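Local coordinates for protein kinase, putative (Bodo saltans, PDB 6TLY) that is probably a serine/threonine kinase of the kinetoplastid kinetochore, represented here by its zinc-binding central domain, a type of domain linked to centromere localization, at residues 7-12 against 62-67; 32-37 against 56-61. All coordinates share one frame; numbering follows the deposited sequence. Where two conformers were deposited one is given.

Contact 1 of 2, residues 7-12 against 62-67. With ZN (zinc ion), chain B; ZN (zinc ion), chain C.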
ATOM      1  N   GLY A   7       4.749   6.583 -13.525  0.50 49.52           N
ATOM      2  CA  GLY A   7       3.867   5.532 -14.077  0.50 48.68           C
ATOM      3  C   GLY A   7       4.244   4.082 -13.774  0.50 47.25           C
ATOM      4  O   GLY A   7       3.519   3.244 -14.279  0.50 47.29           O
ATOM      5  N   ALA A   8       5.294   3.789 -12.978  1.00 45.87           N
ATOM      6  CA  ALA A   8       5.761   2.409 -12.617  1.00 44.52           C
ATOM      7  C   ALA A   8       4.903   1.769 -11.497  1.00 42.20           C
ATOM      8  O   ALA A   8       4.152   2.565 -10.941  1.00 43.05           O
ATOM      9  CB  ALA A   8       7.209   2.484 -12.211  1.00 44.66           C
ATOM     10  N   ILE A   9       4.984   0.486 -11.186  1.00 38.89           N
ATOM     11  CA  ILE A   9       4.087   0.050 -10.079  1.00 35.71           C
ATOM     12  C   ILE A   9       4.687   0.503  -8.745  1.00 32.05           C
ATOM     13  O   ILE A   9       5.561  -0.161  -8.219  1.00 32.40           O
ATOM     14  CB  ILE A   9       3.745  -1.438 -10.112  1.00 35.84           C
ATOM     15  CG1 ILE A   9       3.071  -1.805 -11.433  1.00 37.04           C
ATOM     16  CG2 ILE A   9       2.868  -1.773  -8.924  1.00 35.56           C
ATOM     17  CD1 ILE A   9       2.570  -3.195 -11.473  1.00 38.19           C
ATOM     18  N   GLN A  10       4.086   1.535  -8.193  1.00 28.26           N
ATOM     19  CA  GLN A  10       4.614   2.202  -7.002  1.00 25.86           C
ATOM     20  C   GLN A  10       3.535   2.427  -5.941  1.00 23.54           C
ATOM     21  O   GLN A  10       2.372   2.448  -6.246  1.00 23.03           O
ATOM     22  CB  GLN A  10       5.211   3.539  -7.443  1.00 26.39           C
ATOM     23  N   CYS A  11       3.984   2.673  -4.719  1.00 22.58           N
ATOM     24  CA  CYS A  11       3.070   3.023  -3.614  1.00 22.69           C
ATOM     25  C   CYS A  11       2.799   4.537  -3.627  1.00 22.86           C
ATOM     26  O   CYS A  11       3.251   5.218  -4.500  1.00 23.62           O
ATOM     27  CB  CYS A  11       3.705   2.635  -2.292  1.00 22.75           C
ATOM     28  SG  CYS A  11       5.083   3.732  -1.914  1.00 23.25           S
ATOM     29  N   MET A  12       2.071   5.042  -2.641  1.00 22.49           N
ATOM     30  CA  MET A  12       1.754   6.475  -2.614  1.00 23.11           C
ATOM     31  C   MET A  12       2.984   7.340  -2.365  1.00 23.22           C
ATOM     32  O   MET A  12       2.942   8.536  -2.669  1.00 23.51           O
ATOM     33  CB  MET A  12       0.712   6.815  -1.523  1.00 23.87           C
ATOM     34  CG  MET A  12      -0.487   5.907  -1.508  1.00 26.64           C
ATOM     35  SD  MET A  12      -1.616   6.354  -0.171  1.00 26.76           S
ATOM     36  CE  MET A  12      -2.577   7.599  -0.987  1.00 26.39           C
ATOM     37  N   CYS A  62      -5.828  -3.014  -9.360  1.00 25.34           N
ATOM     38  CA  CYS A  62      -5.507  -1.610  -9.123  1.00 25.34           C
ATOM     39  C   CYS A  62      -4.024  -1.320  -9.435  1.00 25.70           C
ATOM     40  O   CYS A  62      -3.709  -0.304 -10.070  1.00 26.05           O
ATOM     41  CB  CYS A  62      -5.872  -1.189  -7.701  1.00 24.96           C
ATOM     42  SG  CYS A  62      -7.649  -1.104  -7.363  1.00 25.01           S
ATOM     43  N   ALA A  63      -3.122  -2.219  -9.020  1.00 24.89           N
ATOM     44  CA  ALA A  63      -1.695  -2.006  -9.208  1.00 25.93           C
ATOM     45  C   ALA A  63      -1.253  -1.906 -10.685  1.00 27.28           C
ATOM     46  O   ALA A  63      -0.605  -0.930 -11.073  1.00 27.67           O
ATOM     47  CB  ALA A  63      -0.903  -3.076  -8.478  1.00 25.48           C
ATOM     48  N   GLU A  64      -1.690  -2.857 -11.503  1.00 27.16           N
ATOM     49  CA  GLU A  64      -1.323  -2.952 -12.902  1.00 28.15           C
ATOM     50  C   GLU A  64      -2.018  -1.886 -13.754  1.00 29.60           C
ATOM     51  O   GLU A  64      -1.394  -1.372 -14.684  1.00 31.05           O
ATOM     52  CB  GLU A  64      -1.545  -4.389 -13.391  1.00 28.68           C
ATOM     53  CG  GLU A  64      -0.533  -5.324 -12.732  1.00 30.05           C
ATOM     54  CD  GLU A  64      -0.834  -6.809 -12.815  1.00 33.76           C
ATOM     55  OE1 GLU A  64      -1.777  -7.171 -13.551  1.00 35.20           O
ATOM     56  OE2 GLU A  64      -0.152  -7.609 -12.131  1.00 33.22           O
ATOM     57  N   SER A  65      -3.232  -1.460 -13.378  1.00 29.31           N
ATOM     58  CA  SER A  65      -3.904  -0.368 -14.100  1.00 30.38           C
ATOM     59  C   SER A  65      -3.489   1.045 -13.598  1.00 31.03           C
ATOM     60  O   SER A  65      -3.940   2.045 -14.154  1.00 31.58           O
ATOM     61  CB  SER A  65      -5.420  -0.535 -14.054  1.00 32.47           C
ATOM     62  OG  SER A  65      -5.961  -0.154 -12.800  1.00 35.90           O
ATOM     63  N   ARG A  66      -2.626   1.120 -12.569  1.00 30.63           N
ATOM     64  CA  ARG A  66      -2.151   2.362 -11.974  1.00 31.53           C
ATOM     65  C   ARG A  66      -3.285   3.169 -11.375  1.00 32.23           C
ATOM     66  O   ARG A  66      -3.321   4.389 -11.511  1.00 32.62           O
ATOM     67  CB  ARG A  66      -1.307   3.196 -12.952  1.00 32.70           C
ATOM     68  CG  ARG A  66       0.121   2.724 -12.992  1.00 35.24           C
ATOM     69  CD  ARG A  66       0.332   1.530 -13.880  1.00 36.89           C
ATOM     70  NE  ARG A  66       1.751   1.191 -14.010  1.00 38.91           N
ATOM     71  CZ  ARG A  66       2.203   0.043 -14.506  1.00 40.38           C
ATOM     72  NH1 ARG A  66       1.357  -0.902 -14.889  1.00 39.85           N
ATOM     73  NH2 ARG A  66       3.510  -0.174 -14.604  1.00 40.30           N
ATOM     74  N   LYS A  67      -4.237   2.474 -10.742  1.00 32.15           N
ATOM     75  CA  LYS A  67      -5.340   3.134 -10.072  1.00 32.59           C
ATOM     76  C   LYS A  67      -4.796   3.726  -8.784  1.00 32.24           C
ATOM     77  O   LYS A  67      -3.951   3.121  -8.127  1.00 32.85           O
ATOM     78  CB  LYS A  67      -6.466   2.145  -9.757  1.00 34.86           C
ATOM     79  CG  LYS A  67      -7.510   2.073 -10.854  1.00 40.64           C
ATOM     80  CD  LYS A  67      -8.879   1.731 -10.284  1.00 46.18           C
ATOM     81  CE  LYS A  67      -9.396   2.822  -9.372  1.00 49.95           C
ATOM     82  NZ  LYS A  67     -10.385   2.292  -8.403  1.00 52.39           N
TER
HETATM   83 ZN    ZN B 701       6.151   2.880   0.127  0.66 24.49          ZN
HETATM   84 ZN    ZN C 702      -7.938  -2.834  -5.853  0.69 24.18          ZN
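G7 O takes the shortest polar bond of this contact, from R66 NE at 2.7 Å, and so ties the N-terminal loop to the end of helix 60-65. R66 stands where that helix stops in a Schellman motif: its positive phi goes with two bonds back into the last turn, R66 N to A63 O and K67 N to C62 O. The guanidinium is gripped from both segments. While NE reaches the loop, NH1 turns back to E64 O (2.8 Å), which lies nearly in the guanidinium plane; G7 O sits 22° out of that plane. A bend at chi2 (82°) folds the arginine chain so that these two bonds can form together. Across one face of the guanidinium, toward its rim, lies I9 CG1, 3.6 Å from R66 NH2, and the two side chains meet at about a right angle.

I9 supplies the apolar half. Its chi1 of -58° sets CG2, anti to the backbone N, over A63, and the extended chi2 carries CD1 on to E64 CG. Y49 of strand 48-51 packs against both I9 and A63, while E64 OE2 is held by the hydroxyls of Y47 and Y49. Between the two segments the apolar side-chain contact is thus made by I9, whose CG2 meets A63 CB at 4.0 Å.

Contact 2 of 2, residues 32-37 against 56-61. With ZN (zinc ion), chain C.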
ATOM      1  N   CYS A  32      -8.256  -4.088  -0.350  1.00 21.76           N
ATOM      2  CA  CYS A  32      -7.426  -3.253  -1.233  1.00 21.73           C
ATOM      3  C   CYS A  32      -7.423  -1.807  -0.826  1.00 21.06           C
ATOM      4  O   CYS A  32      -8.502  -1.250  -0.628  1.00 21.44           O
ATOM      5  CB  CYS A  32      -7.831  -3.387  -2.696  1.00 22.66           C
ATOM      6  SG  CYS A  32      -6.820  -2.379  -3.809  1.00 22.89           S
ATOM      7  N   ASN A  33      -6.234  -1.229  -0.642  1.00 19.69           N
ATOM      8  CA  ASN A  33      -6.160   0.149  -0.171  1.00 19.64           C
ATOM      9  C   ASN A  33      -6.673   1.178  -1.199  1.00 21.25           C
ATOM     10  O   ASN A  33      -6.907   2.333  -0.830  1.00 22.34           O
ATOM     11  CB  ASN A  33      -4.779   0.469   0.290  1.00 18.80           C
ATOM     12  CG  ASN A  33      -4.276  -0.323   1.483  1.00 20.54           C
ATOM     13  OD1 ASN A  33      -3.172  -0.090   1.939  1.00 21.31           O
ATOM     14  ND2 ASN A  33      -5.063  -1.270   2.035  1.00 20.67           N
ATOM     15  N   VAL A  34      -6.877   0.765  -2.455  1.00 20.70           N
ATOM     16  CA  VAL A  34      -7.419   1.652  -3.488  1.00 22.16           C
ATOM     17  C   VAL A  34      -8.914   1.380  -3.730  1.00 24.00           C
ATOM     18  O   VAL A  34      -9.729   2.297  -3.611  1.00 24.95           O
ATOM     19  CB  VAL A  34      -6.616   1.579  -4.812  1.00 22.92           C
ATOM     20  CG1 VAL A  34      -7.289   2.406  -5.921  1.00 23.62           C
ATOM     21  CG2 VAL A  34      -5.169   2.013  -4.614  1.00 23.46           C
ATOM     22  N   CYS A  35      -9.287   0.127  -4.062  1.00 23.84           N
ATOM     23  CA  CYS A  35     -10.680  -0.172  -4.419  1.00 24.22           C
ATOM     24  C   CYS A  35     -11.532  -0.783  -3.299  1.00 24.18           C
ATOM     25  O   CYS A  35     -12.693  -1.056  -3.549  1.00 24.52           O
ATOM     26  CB  CYS A  35     -10.719  -1.055  -5.663  1.00 23.57           C
ATOM     27  SG  CYS A  35     -10.227  -2.771  -5.351  1.00 24.70           S
ATOM     28  N   ASP A  36     -10.946  -1.126  -2.150  1.00 24.81           N
ATOM     29  CA  ASP A  36     -11.632  -1.732  -1.005  1.00 26.96           C
ATOM     30  C   ASP A  36     -12.106  -3.194  -1.227  1.00 27.00           C
ATOM     31  O   ASP A  36     -12.786  -3.741  -0.358  1.00 27.34           O
ATOM     32  CB  ASP A  36     -12.802  -0.842  -0.514  1.00 31.76           C
ATOM     33  CG  ASP A  36     -13.174  -1.096   0.929  1.00 42.48           C
ATOM     34  OD1 ASP A  36     -12.276  -1.489   1.715  1.00 45.41           O
ATOM     35  OD2 ASP A  36     -14.373  -0.929   1.275  1.00 45.89           O
ATOM     36  N   GLN A  37     -11.736  -3.829  -2.346  1.00 26.54           N
ATOM     37  CA  GLN A  37     -12.127  -5.223  -2.613  1.00 27.10           C
ATOM     38  C   GLN A  37     -11.431  -6.147  -1.586  1.00 26.36           C
ATOM     39  O   GLN A  37     -10.251  -5.961  -1.303  1.00 26.50           O
ATOM     40  CB  GLN A  37     -11.769  -5.602  -4.070  1.00 29.42           C
ATOM     41  CG  GLN A  37     -11.472  -7.074  -4.381  1.00 35.35           C
ATOM     42  CD  GLN A  37     -10.933  -7.265  -5.783  1.00 42.49           C
ATOM     43  OE1 GLN A  37      -9.717  -7.175  -6.033  1.00 45.37           O
ATOM     44  NE2 GLN A  37     -11.820  -7.540  -6.738  1.00 43.52           N
ATOM     45  N   TYR A  56       1.252  -0.559   2.737  1.00 21.49           N
ATOM     46  CA  TYR A  56       0.351  -0.251   1.612  1.00 20.80           C
ATOM     47  C   TYR A  56       0.128  -1.530   0.813  1.00 21.30           C
ATOM     48  O   TYR A  56       1.073  -2.056   0.302  1.00 21.91           O
ATOM     49  CB  TYR A  56       0.977   0.826   0.737  1.00 20.35           C
ATOM     50  CG  TYR A  56       0.110   1.355  -0.365  1.00 20.00           C
ATOM     51  CD1 TYR A  56      -1.045   2.057  -0.092  1.00 20.76           C
ATOM     52  CD2 TYR A  56       0.458   1.176  -1.684  1.00 20.55           C
ATOM     53  CE1 TYR A  56      -1.826   2.586  -1.101  1.00 21.44           C
ATOM     54  CE2 TYR A  56      -0.312   1.697  -2.705  1.00 21.09           C
ATOM     55  CZ  TYR A  56      -1.465   2.392  -2.419  1.00 21.81           C
ATOM     56  OH  TYR A  56      -2.197   2.905  -3.432  1.00 23.14           O
ATOM     57  N   ASP A  57      -1.120  -1.969   0.771  1.00 19.88           N
ATOM     58  CA  ASP A  57      -1.543  -3.202   0.104  1.00 20.09           C
ATOM     59  C   ASP A  57      -2.519  -2.914  -1.002  1.00 20.08           C
ATOM     60  O   ASP A  57      -3.526  -2.266  -0.756  1.00 20.45           O
ATOM     61  CB  ASP A  57      -2.306  -4.075   1.106  1.00 22.20           C
ATOM     62  CG  ASP A  57      -1.443  -4.574   2.221  1.00 26.66           C
ATOM     63  OD1 ASP A  57      -0.303  -4.969   1.941  1.00 26.75           O
ATOM     64  OD2 ASP A  57      -1.902  -4.535   3.392  1.00 28.08           O
ATOM     65  N   VAL A  58      -2.213  -3.363  -2.183  1.00 19.50           N
ATOM     66  CA  VAL A  58      -3.135  -3.189  -3.352  0.50 19.94           C
ATOM     67  C   VAL A  58      -3.384  -4.524  -4.145  1.00 20.21           C
ATOM     68  O   VAL A  58      -2.491  -5.479  -4.422  1.00 20.74           O
ATOM     69  CB  VAL A  58      -2.592  -2.069  -4.260  0.50 20.95           C
ATOM     70  CG1 VAL A  58      -1.261  -2.424  -4.881  0.50 20.86           C
ATOM     71  CG2 VAL A  58      -3.572  -1.649  -5.332  0.50 21.93           C
ATOM     72  N   CYS A  59      -4.611  -4.649  -4.688  1.00 20.02           N
ATOM     73  CA  CYS A  59      -4.937  -5.836  -5.509  1.00 20.54           C
ATOM     74  C   CYS A  59      -4.189  -5.732  -6.868  1.00 20.98           C
ATOM     75  O   CYS A  59      -3.752  -4.643  -7.246  1.00 20.49           O
ATOM     76  CB  CYS A  59      -6.455  -5.987  -5.702  1.00 21.25           C
ATOM     77  SG  CYS A  59      -7.205  -4.808  -6.871  1.00 23.60           S
ATOM     78  N   ASN A  60      -4.053  -6.856  -7.608  1.00 21.43           N
ATOM     79  CA  ASN A  60      -3.344  -6.819  -8.879  1.00 22.95           C
ATOM     80  C   ASN A  60      -4.032  -5.894  -9.888  1.00 24.26           C
ATOM     81  O   ASN A  60      -3.342  -5.269 -10.688  1.00 24.27           O
ATOM     82  CB  ASN A  60      -3.187  -8.213  -9.462  1.00 25.24           C
ATOM     83  CG  ASN A  60      -4.496  -8.951  -9.607  1.00 29.38           C
ATOM     84  OD1 ASN A  60      -5.147  -9.312  -8.625  1.00 29.63           O
ATOM     85  ND2 ASN A  60      -4.914  -9.200 -10.852  1.00 31.91           N
ATOM     86  N   GLN A  61      -5.375  -5.812  -9.842  1.00 24.70           N
ATOM     87  CA  GLN A  61      -6.173  -4.993 -10.764  1.00 26.29           C
ATOM     88  C   GLN A  61      -5.847  -3.514 -10.604  1.00 26.38           C
ATOM     89  O   GLN A  61      -5.583  -2.844 -11.599  1.00 27.33           O
ATOM     90  CB  GLN A  61      -7.676  -5.240 -10.531  1.00 30.07           C
ATOM     91  CG  GLN A  61      -8.352  -6.072 -11.612  1.00 37.79           C
ATOM     92  CD  GLN A  61      -9.553  -6.857 -11.103  1.00 45.58           C
ATOM     93  OE1 GLN A  61     -10.034  -6.668  -9.971  1.00 48.69           O
ATOM     94  NE2 GLN A  61     -10.066  -7.761 -11.936  1.00 46.15           N
TER
HETATM   95 ZN    ZN C 702      -7.938  -2.834  -5.853  0.69 24.18          ZN
HETATM   96  O   HOH W   1      -4.049  -2.991   4.291  1.00 24.70           O
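The second zinc site of the C1-like domain joins the CxxC turn of residues 32-37 to strand 56-59 and the start of helix 60-65. C32, C35 and C59 bind the zinc ion through SG, and C62 completes the tetrahedron. C32 SG also accepts three backbone N-H groups: C59 N across the contact at 3.3 Å, almost straight at 170°, and V34 N and C35 N from its own turn. These bonds would probably draw negative charge from the thiolate and temper its donation to the metal.

Beside the metal, N33 makes a pair of hydrogen bonds with D57, one from its backbone and one to its side chain. Its N donates to D57 O (2.9 Å), while OD1 receives D57 N at 3.0 Å from well above the amide plane, 69° out of it. With CG anti to the carbonyl carbon (chi1 -63°), the side chain extends over D57, and OD1 also meets K87 NZ. ND2 reaches D31 O and a water that donates to D57 OD2; R50 forms a salt bridge with the other carboxylate oxygen. A leucine in place of N33 would probably leave D57 N and the ammonium of K87 without this acceptor and break the water link.

V34 CG2 packs on the end of the Y56 ring, 4.3 Å from CZ, with the hydroxyl oxygen OH nearer still at 3.3 Å. One cysteine pair from a zinc knuckle and another from the junction of a hairpin strand with a helix, closing on one metal, are consistent with the treble-clef zinc sites of the C1 and RING-related families.

Helix 60-65 serves both contacts: its first turn gives C62 to the zinc ion that C32, C35 and C59 hold in contact 2, while its last turn receives the N-terminal loop in contact 1. Their centres lie about 10 Å apart, and side chains bridge the interval. C62 SG approaches C35 CB at 3.5 Å. At the other end Y56 spans both, with CD2 3.6 Å from C11 CB and CE1 3.6 Å from M12 CG. C11 binds the other zinc ion with H15, C51 and C54, making Y56 a direct packing link between contact 2 and that metal site.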